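PDB 3A04: tryptophan--tRNA ligase from Aeropyrum pernix, which catalyses the ATP-dependent attachment of L-tryptophan to its cognate tRNA, releasing AMP and diphosphate. Local coordinates for residues A107-E112 and Y149-R154; D217-L222 and S243-L248. All coordinates share one frame; numbering follows the deposited sequence.

Contact 1 of 2, residues A107-E112 and Y149-R154; sequences AIADAE and YFQTNR
Q151 runs its extended side chain along the end of strand 103-108 to the start of helix 110-115. CB lies 3.8 Å from A111 CB; CG passes the carbonyl of I108; CD rests against A109 CA. At the tip OE1 accepts the backbone N-H of E112 at 3.2 Å, almost straight (162°), and a weaker bond from A111 N. A109, at the N-cap, has no side-chain acceptor to offer, and Q151 OE1 meets these first-turn N-H groups instead. NE2 donates to a water shared with E112 OE1, and to D195. Shortened to an alanine, this side chain is likely to leave both N-H groups without this acceptor and D195 without its amide partner.

Strands 103-108 and 147-150 are parallel neighbours at the edge of the Rossmann-type sheet of class I synthetases, joined by I108 N to Y149 O (2.8 Å) and Q151 N to I108 O (3.1 Å). On the face of the sheet carrying A107 and Y149, A107 CA lies over the ring (CH-pi), the alanine being small enough for that; on the other, I108 CG2 and F150 CD1 pack side by side at 3.8 Å. With CG between backbone N and carbonyl carbon (chi1 71°), D110 turns its carboxylate to T152: OD1 takes the backbone N-H through its syn lone pair, OD2 the hydroxyl OG1 at a separation too short to be taken at face value, and R121 pairs with OD2.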
ATOM      1  N   ALA A 107      -4.730  -1.728  16.761  1.00 25.52           N
ATOM      2  CA  ALA A 107      -5.018  -1.709  15.336  1.00 25.56           C
ATOM      3  C   ALA A 107      -6.047  -2.814  15.034  1.00 26.61           C
ATOM      4  O   ALA A 107      -5.912  -3.947  15.517  1.00 28.14           O
ATOM      5  CB  ALA A 107      -3.724  -1.994  14.529  1.00 25.64           C
ATOM      6  N   ILE A 108      -7.048  -2.472  14.226  1.00 25.47           N
ATOM      7  CA  ILE A 108      -7.924  -3.433  13.597  1.00 24.77           C
ATOM      8  C   ILE A 108      -7.456  -3.749  12.209  1.00 25.38           C
ATOM      9  O   ILE A 108      -7.450  -2.880  11.304  1.00 24.35           O
ATOM     10  CB  ILE A 108      -9.381  -2.893  13.585  1.00 24.47           C
ATOM     11  CG1 ILE A 108      -9.817  -2.449  14.994  1.00 29.94           C
ATOM     12  CG2 ILE A 108     -10.317  -3.875  12.832  1.00 24.07           C
ATOM     13  CD1 ILE A 108     -10.026  -3.647  16.095  1.00 31.97           C
ATOM     14  N   ALA A 109      -7.087  -5.022  11.999  1.00 24.92           N
ATOM     15  CA  ALA A 109      -6.587  -5.493  10.696  1.00 25.14           C
ATOM     16  C   ALA A 109      -7.595  -5.729   9.636  1.00 26.02           C
ATOM     17  O   ALA A 109      -7.613  -6.807   9.067  1.00 26.26           O
ATOM     18  CB  ALA A 109      -5.653  -6.785  10.931  1.00 27.83           C
ATOM     19  N   ASP A 110      -8.472  -4.723   9.343  1.00 25.08           N
ATOM     20  CA  ASP A 110      -9.530  -4.919   8.370  1.00 27.02           C
ATOM     21  C   ASP A 110      -9.061  -4.957   6.920  1.00 26.21           C
ATOM     22  O   ASP A 110      -9.732  -5.552   6.077  1.00 27.90           O
ATOM     23  CB  ASP A 110     -10.647  -3.805   8.518  1.00 24.61           C
ATOM     24  CG  ASP A 110     -10.174  -2.411   8.038  1.00 29.54           C
ATOM     25  OD1 ASP A 110      -9.049  -1.950   8.411  1.00 24.92           O
ATOM     26  OD2 ASP A 110     -10.969  -1.686   7.330  1.00 29.45           O
ATOM     27  N   ALA A 111      -7.887  -4.352   6.594  1.00 26.86           N
ATOM     28  CA  ALA A 111      -7.344  -4.470   5.265  1.00 27.29           C
ATOM     29  C   ALA A 111      -6.891  -5.957   5.010  1.00 27.43           C
ATOM     30  O   ALA A 111      -7.233  -6.603   3.985  1.00 29.53           O
ATOM     31  CB  ALA A 111      -6.102  -3.473   5.120  1.00 25.20           C
ATOM     32  N   GLU A 112      -6.181  -6.507   5.971  1.00 26.69           N
ATOM     33  CA  GLU A 112      -5.776  -7.913   5.866  1.00 27.54           C
ATOM     34  C   GLU A 112      -7.000  -8.836   5.831  1.00 27.51           C
ATOM     35  O   GLU A 112      -7.034  -9.825   5.038  1.00 29.02           O
ATOM     36  CB  GLU A 112      -4.847  -8.278   7.013  1.00 27.36           C
ATOM     37  CG  GLU A 112      -4.269  -9.683   6.845  1.00 33.15           C
ATOM     38  CD  GLU A 112      -3.279 -10.058   7.970  1.00 40.57           C
ATOM     39  OE1 GLU A 112      -2.797  -9.158   8.720  1.00 38.14           O
ATOM     40  OE2 GLU A 112      -2.933 -11.258   8.022  1.00 40.49           O
ATOM     41  N   TYR A 149      -7.999   1.997  15.790  1.00 25.48           N
ATOM     42  CA  TYR A 149      -8.087   2.451  14.425  1.00 25.09           C
ATOM     43  C   TYR A 149      -8.178   1.318  13.492  1.00 24.82           C
ATOM     44  O   TYR A 149      -7.764   0.161  13.853  1.00 24.53           O
ATOM     45  CB  TYR A 149      -6.889   3.376  14.079  1.00 25.28           C
ATOM     46  CG  TYR A 149      -5.584   2.630  13.917  1.00 26.99           C
ATOM     47  CD1 TYR A 149      -5.220   2.064  12.669  1.00 20.64           C
ATOM     48  CD2 TYR A 149      -4.754   2.466  15.029  1.00 24.61           C
ATOM     49  CE1 TYR A 149      -3.943   1.360  12.523  1.00 26.48           C
ATOM     50  CE2 TYR A 149      -3.491   1.760  14.946  1.00 24.26           C
ATOM     51  CZ  TYR A 149      -3.128   1.231  13.658  1.00 23.10           C
ATOM     52  OH  TYR A 149      -1.975   0.499  13.512  1.00 25.66           O
ATOM     53  N   PHE A 150      -8.621   1.628  12.262  1.00 24.92           N
ATOM     54  CA  PHE A 150      -8.712   0.646  11.178  1.00 25.90           C
ATOM     55  C   PHE A 150      -7.534   0.899  10.224  1.00 25.97           C
ATOM     56  O   PHE A 150      -7.247   2.074   9.939  1.00 25.81           O
ATOM     57  CB  PHE A 150      -9.980   0.823  10.339  1.00 24.73           C
ATOM     58  CG  PHE A 150     -11.238   0.499  11.078  1.00 29.17           C
ATOM     59  CD1 PHE A 150     -11.721  -0.805  11.120  1.00 29.19           C
ATOM     60  CD2 PHE A 150     -11.946   1.496  11.753  1.00 32.30           C
ATOM     61  CE1 PHE A 150     -12.970  -1.105  11.832  1.00 28.32           C
ATOM     62  CE2 PHE A 150     -13.184   1.170  12.483  1.00 29.90           C
ATOM     63  CZ  PHE A 150     -13.648  -0.081  12.498  1.00 28.85           C
ATOM     64  N   GLN A 151      -6.880  -0.182   9.813  1.00 24.49           N
ATOM     65  CA  GLN A 151      -5.803  -0.136   8.811  1.00 25.06           C
ATOM     66  C   GLN A 151      -6.284   0.621   7.554  1.00 26.25           C
ATOM     67  O   GLN A 151      -5.471   1.289   6.937  1.00 26.21           O
ATOM     68  CB  GLN A 151      -5.374  -1.522   8.311  1.00 24.75           C
ATOM     69  CG  GLN A 151      -4.653  -2.363   9.401  1.00 24.10           C
ATOM     70  CD  GLN A 151      -4.339  -3.771   8.906  1.00 24.69           C
ATOM     71  OE1 GLN A 151      -5.036  -4.347   8.086  1.00 27.19           O
ATOM     72  NE2 GLN A 151      -3.293  -4.342   9.480  1.00 25.27           N
ATOM     73  N   THR A 152      -7.566   0.562   7.238  1.00 25.95           N
ATOM     74  CA  THR A 152      -8.024   1.127   5.990  1.00 26.64           C
ATOM     75  C   THR A 152      -8.498   2.560   6.249  1.00 26.88           C
ATOM     76  O   THR A 152      -9.058   3.195   5.338  1.00 28.10           O
ATOM     77  CB  THR A 152      -9.182   0.355   5.295  1.00 26.11           C
ATOM     78  OG1 THR A 152     -10.323   0.349   6.156  1.00 28.86           O
ATOM     79  CG2 THR A 152      -8.785  -1.104   4.871  1.00 27.50           C
ATOM     80  N   ASN A 153      -8.315   3.061   7.442  1.00 25.44           N
ATOM     81  CA  ASN A 153      -8.790   4.442   7.673  1.00 27.85           C
ATOM     82  C   ASN A 153      -7.850   5.238   8.538  1.00 28.41           C
ATOM     83  O   ASN A 153      -8.259   5.942   9.473  1.00 31.20           O
ATOM     84  CB  ASN A 153     -10.250   4.455   8.245  1.00 27.17           C
ATOM     85  CG  ASN A 153     -10.953   5.789   8.013  1.00 30.66           C
ATOM     86  OD1 ASN A 153     -10.608   6.494   7.070  1.00 29.08           O
ATOM     87  ND2 ASN A 153     -11.910   6.160   8.873  1.00 32.17           N
ATOM     88  N   ARG A 154      -6.551   5.054   8.357  1.00 26.77           N
ATOM     89  CA  ARG A 154      -5.599   5.591   9.367  1.00 25.98           C
ATOM     90  C   ARG A 154      -4.852   6.880   8.872  1.00 28.05           C
ATOM     91  O   ARG A 154      -4.377   7.686   9.668  1.00 29.17           O
ATOM     92  CB  ARG A 154      -4.585   4.512   9.742  1.00 24.04           C
ATOM     93  CG  ARG A 154      -3.575   4.865  10.871  1.00 23.48           C
ATOM     94  CD  ARG A 154      -4.343   5.434  12.111  1.00 25.26           C
ATOM     95  NE  ARG A 154      -3.501   5.329  13.311  1.00 26.44           N
ATOM     96  CZ  ARG A 154      -3.755   5.943  14.430  1.00 26.38           C
ATOM     97  NH1 ARG A 154      -4.844   6.736  14.537  1.00 25.58           N
ATOM     98  NH2 ARG A 154      -2.913   5.789  15.406  1.00 25.77           N
TER
HETATM   99  O   HOH W   1      -1.820  -6.535   7.841  1.00 39.55           O

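Contact 2 of 2, residues D217-L222 and S243-L248; sequences DQDPHL and STYHKL
This is a mostly buried helix-on-strand contact, made by side chains alone, between the start of helix 219-231 and the strand 242-246 to which that helix leads. At its centre D219 and Y245 cross at about a right angle. The hydroxyl of Y245 donates to D219 OD1, which lies in the plane of the ring at its edge; the separation of 2.3 Å between Y245 OH and D219 OD1 is very short and its exact value doubtful. With the carboxylate turned 66° from the ring plane, OD1 alone comes to the phenol. A tyrosine suits the strand here because its length carries a hydroxyl across to the helix, while D219, with CG anti to the backbone N (chi1 -160°), holds its carboxylate out to receive it. The same carboxylate is shared with two arginines, R56 at OD1 and R223 at OD2, which would probably stabilise its negative charge.

One turn along the helix, L222 adds the apolar half. Its CD2 presses on S243 CB at 3.4 Å, tighter than usual for two carbons, and a small serine admits that methyl group. S243 OG lies 2.8 Å from Y245 OH, adding a second polar neighbour to the phenol. Toward solvent, where D217 and L248 are exposed, D217 OD1 comes within 3.9 Å of L248 CD2. A water that donates to Q218 OE1 lies in the plane of the H246 ring, its link to NE2 long and weak. Strand 210-215, helix 219-231 and strand 242-246 follow one another with the two strands parallel and adjacent, the beta-alpha-beta crossover characteristic of the Rossmann-type catalytic domain of class I synthetases.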
ATOM      1  N   ASP A 217       6.386 -17.155  18.249  1.00 43.20           N
ATOM      2  CA  ASP A 217       6.069 -17.543  16.896  1.00 45.33           C
ATOM      3  C   ASP A 217       5.816 -16.320  16.019  1.00 44.61           C
ATOM      4  O   ASP A 217       5.755 -16.431  14.792  1.00 44.42           O
ATOM      5  CB  ASP A 217       4.832 -18.459  16.915  1.00 47.98           C
ATOM      6  CG  ASP A 217       3.518 -17.662  17.048  1.00 54.75           C
ATOM      7  OD1 ASP A 217       3.121 -17.273  18.176  1.00 57.70           O
ATOM      8  OD2 ASP A 217       2.885 -17.397  15.971  1.00 64.64           O
ATOM      9  N   GLN A 218       5.690 -15.134  16.641  1.00 41.88           N
ATOM     10  CA  GLN A 218       5.480 -13.924  15.878  1.00 39.65           C
ATOM     11  C   GLN A 218       6.769 -13.109  15.772  1.00 39.15           C
ATOM     12  O   GLN A 218       6.753 -12.010  15.268  1.00 37.81           O
ATOM     13  CB  GLN A 218       4.439 -13.059  16.597  1.00 39.58           C
ATOM     14  CG  GLN A 218       3.066 -13.731  16.702  1.00 42.22           C
ATOM     15  CD  GLN A 218       2.116 -12.901  17.547  1.00 44.02           C
ATOM     16  OE1 GLN A 218       2.162 -12.950  18.768  1.00 40.31           O
ATOM     17  NE2 GLN A 218       1.205 -12.178  16.885  1.00 46.67           N
ATOM     18  N   ASP A 219       7.901 -13.632  16.261  1.00 37.57           N
ATOM     19  CA  ASP A 219       9.101 -12.812  16.227  1.00 36.25           C
ATOM     20  C   ASP A 219       9.676 -12.547  14.836  1.00 35.20           C
ATOM     21  O   ASP A 219      10.242 -11.471  14.618  1.00 35.56           O
ATOM     22  CB  ASP A 219      10.190 -13.341  17.194  1.00 36.40           C
ATOM     23  CG  ASP A 219      11.201 -12.283  17.529  1.00 36.99           C
ATOM     24  OD1 ASP A 219      10.825 -11.206  18.122  1.00 35.30           O
ATOM     25  OD2 ASP A 219      12.360 -12.510  17.157  1.00 33.71           O
ATOM     26  N   PRO A 220       9.572 -13.513  13.892  1.00 34.82           N
ATOM     27  CA  PRO A 220      10.151 -13.225  12.548  1.00 35.01           C
ATOM     28  C   PRO A 220       9.612 -11.941  11.917  1.00 34.89           C
ATOM     29  O   PRO A 220      10.424 -11.147  11.348  1.00 34.09           O
ATOM     30  CB  PRO A 220       9.772 -14.415  11.712  1.00 33.95           C
ATOM     31  CG  PRO A 220       9.755 -15.596  12.786  1.00 36.14           C
ATOM     32  CD  PRO A 220       9.084 -14.902  13.985  1.00 35.55           C
ATOM     33  N   HIS A 221       8.301 -11.717  12.034  1.00 32.76           N
ATOM     34  CA  HIS A 221       7.763 -10.436  11.495  1.00 32.63           C
ATOM     35  C   HIS A 221       8.253  -9.210  12.267  1.00 31.12           C
ATOM     36  O   HIS A 221       8.524  -8.108  11.701  1.00 31.62           O
ATOM     37  CB  HIS A 221       6.203 -10.401  11.387  1.00 32.95           C
ATOM     38  CG  HIS A 221       5.731  -9.118  10.783  1.00 34.28           C
ATOM     39  ND1 HIS A 221       5.452  -7.996  11.534  1.00 35.99           N
ATOM     40  CD2 HIS A 221       5.642  -8.739   9.488  1.00 37.64           C
ATOM     41  CE1 HIS A 221       5.177  -6.984  10.721  1.00 35.86           C
ATOM     42  NE2 HIS A 221       5.274  -7.420   9.475  1.00 36.02           N
ATOM     43  N   LEU A 222       8.335  -9.341  13.579  1.00 29.78           N
ATOM     44  CA  LEU A 222       8.881  -8.257  14.394  1.00 29.58           C
ATOM     45  C   LEU A 222      10.357  -7.902  14.043  1.00 29.78           C
ATOM     46  O   LEU A 222      10.768  -6.774  14.107  1.00 26.19           O
ATOM     47  CB  LEU A 222       8.842  -8.713  15.825  1.00 32.08           C
ATOM     48  CG  LEU A 222       8.908  -7.684  16.909  1.00 39.83           C
ATOM     49  CD1 LEU A 222       7.929  -6.542  16.594  1.00 39.09           C
ATOM     50  CD2 LEU A 222       8.424  -8.410  18.194  1.00 40.10           C
ATOM     51  N   SER A 243       9.668  -5.573  22.553  1.00 27.60           N
ATOM     52  CA  SER A 243       8.699  -6.606  22.610  1.00 27.32           C
ATOM     53  C   SER A 243       8.718  -7.321  23.956  1.00 29.68           C
ATOM     54  O   SER A 243       9.756  -7.336  24.676  1.00 27.59           O
ATOM     55  CB  SER A 243       8.916  -7.599  21.456  1.00 29.02           C
ATOM     56  OG  SER A 243      10.291  -7.949  21.293  1.00 28.76           O
ATOM     57  N   THR A 244       7.583  -7.910  24.332  1.00 30.19           N
ATOM     58  CA  THR A 244       7.551  -8.823  25.503  1.00 31.05           C
ATOM     59  C   THR A 244       6.994 -10.082  24.907  1.00 32.29           C
ATOM     60  O   THR A 244       6.301  -9.990  23.869  1.00 30.06           O
ATOM     61  CB  THR A 244       6.687  -8.368  26.678  1.00 31.83           C
ATOM     62  OG1 THR A 244       5.348  -8.089  26.216  1.00 33.00           O
ATOM     63  CG2 THR A 244       7.234  -7.052  27.342  1.00 33.82           C
ATOM     64  N   TYR A 245       7.295 -11.239  25.516  1.00 28.79           N
ATOM     65  CA  TYR A 245       6.999 -12.551  24.904  1.00 30.15           C
ATOM     66  C   TYR A 245       6.220 -13.387  25.879  1.00 30.95           C
ATOM     67  O   TYR A 245       6.630 -13.497  27.042  1.00 31.07           O
ATOM     68  CB  TYR A 245       8.251 -13.357  24.444  1.00 30.18           C
ATOM     69  CG  TYR A 245       8.942 -12.655  23.351  1.00 30.67           C
ATOM     70  CD1 TYR A 245       9.897 -11.684  23.647  1.00 29.36           C
ATOM     71  CD2 TYR A 245       8.621 -12.918  22.013  1.00 28.33           C
ATOM     72  CE1 TYR A 245      10.542 -10.946  22.638  1.00 28.83           C
ATOM     73  CE2 TYR A 245       9.283 -12.186  20.983  1.00 31.62           C
ATOM     74  CZ  TYR A 245      10.252 -11.245  21.323  1.00 28.50           C
ATOM     75  OH  TYR A 245      10.870 -10.477  20.351  1.00 32.44           O
ATOM     76  N   HIS A 246       5.060 -13.879  25.428  1.00 30.90           N
ATOM     77  CA  HIS A 246       4.236 -14.675  26.321  1.00 32.30           C
ATOM     78  C   HIS A 246       4.146 -16.117  25.795  1.00 33.87           C
ATOM     79  O   HIS A 246       4.224 -16.346  24.599  1.00 32.94           O
ATOM     80  CB  HIS A 246       2.848 -14.026  26.543  1.00 32.76           C
ATOM     81  CG  HIS A 246       2.103 -13.718  25.271  1.00 32.35           C
ATOM     82  ND1 HIS A 246       1.670 -12.455  24.957  1.00 35.38           N
ATOM     83  CD2 HIS A 246       1.724 -14.505  24.241  1.00 38.07           C
ATOM     84  CE1 HIS A 246       1.070 -12.466  23.784  1.00 36.44           C
ATOM     85  NE2 HIS A 246       1.068 -13.704  23.331  1.00 37.56           N
ATOM     86  N   LYS A 247       3.977 -17.101  26.686  1.00 36.11           N
ATOM     87  CA  LYS A 247       3.686 -18.473  26.233  1.00 38.79           C
ATOM     88  C   LYS A 247       2.234 -18.514  25.855  1.00 39.28           C
ATOM     89  O   LYS A 247       1.424 -17.966  26.555  1.00 40.70           O
ATOM     90  CB  LYS A 247       3.886 -19.471  27.379  1.00 40.94           C
ATOM     91  CG  LYS A 247       5.254 -19.277  28.094  1.00 45.72           C
ATOM     92  CD  LYS A 247       5.209 -19.821  29.528  1.00 54.81           C
ATOM     93  CE  LYS A 247       5.836 -21.201  29.566  1.00 58.68           C
ATOM     94  NZ  LYS A 247       6.136 -21.487  30.995  1.00 63.34           N
ATOM     95  N   LEU A 248       1.895 -19.134  24.757  1.00 39.73           N
ATOM     96  CA  LEU A 248       0.489 -19.231  24.362  1.00 41.73           C
ATOM     97  C   LEU A 248      -0.289 -20.237  25.273  1.00 41.55           C
ATOM     98  O   LEU A 248       0.220 -21.311  25.630  1.00 41.32           O
ATOM     99  CB  LEU A 248       0.406 -19.705  22.911  1.00 43.24           C
ATOM    100  CG  LEU A 248       0.965 -18.810  21.757  1.00 48.45           C
ATOM    101  CD1 LEU A 248       2.443 -18.518  21.974  1.00 52.95           C
ATOM    102  CD2 LEU A 248       0.795 -19.520  20.380  1.00 49.77           C
TER
HETATM  103  O   HOH W   2      -0.160 -12.956  20.299  1.00 46.68           O

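In the fold
Both contacts belong to the same seven-stranded sheet, but contact 1 works at one outermost strand, 147-150, and contact 2 farther in, at strand 242-246, which lies between 210-215 and 52-56. Their centres are 21 Å apart. Contact 1 buries more surface (493 against 216 Å²) and joins strand to strand and the following loop to a helix start, by backbone bonds and by side chain to backbone; contact 2 sets helix against strand and relies on side chains. All but one of the touching residues of contact 1 are buried, whereas contact 2 runs out to exposed D217 and L248. Contact 1 also borders the second subunit, whose R160 and Q163 hydrogen-bond to the T152 and Q151 carbonyls; contact 2 lies within one chain.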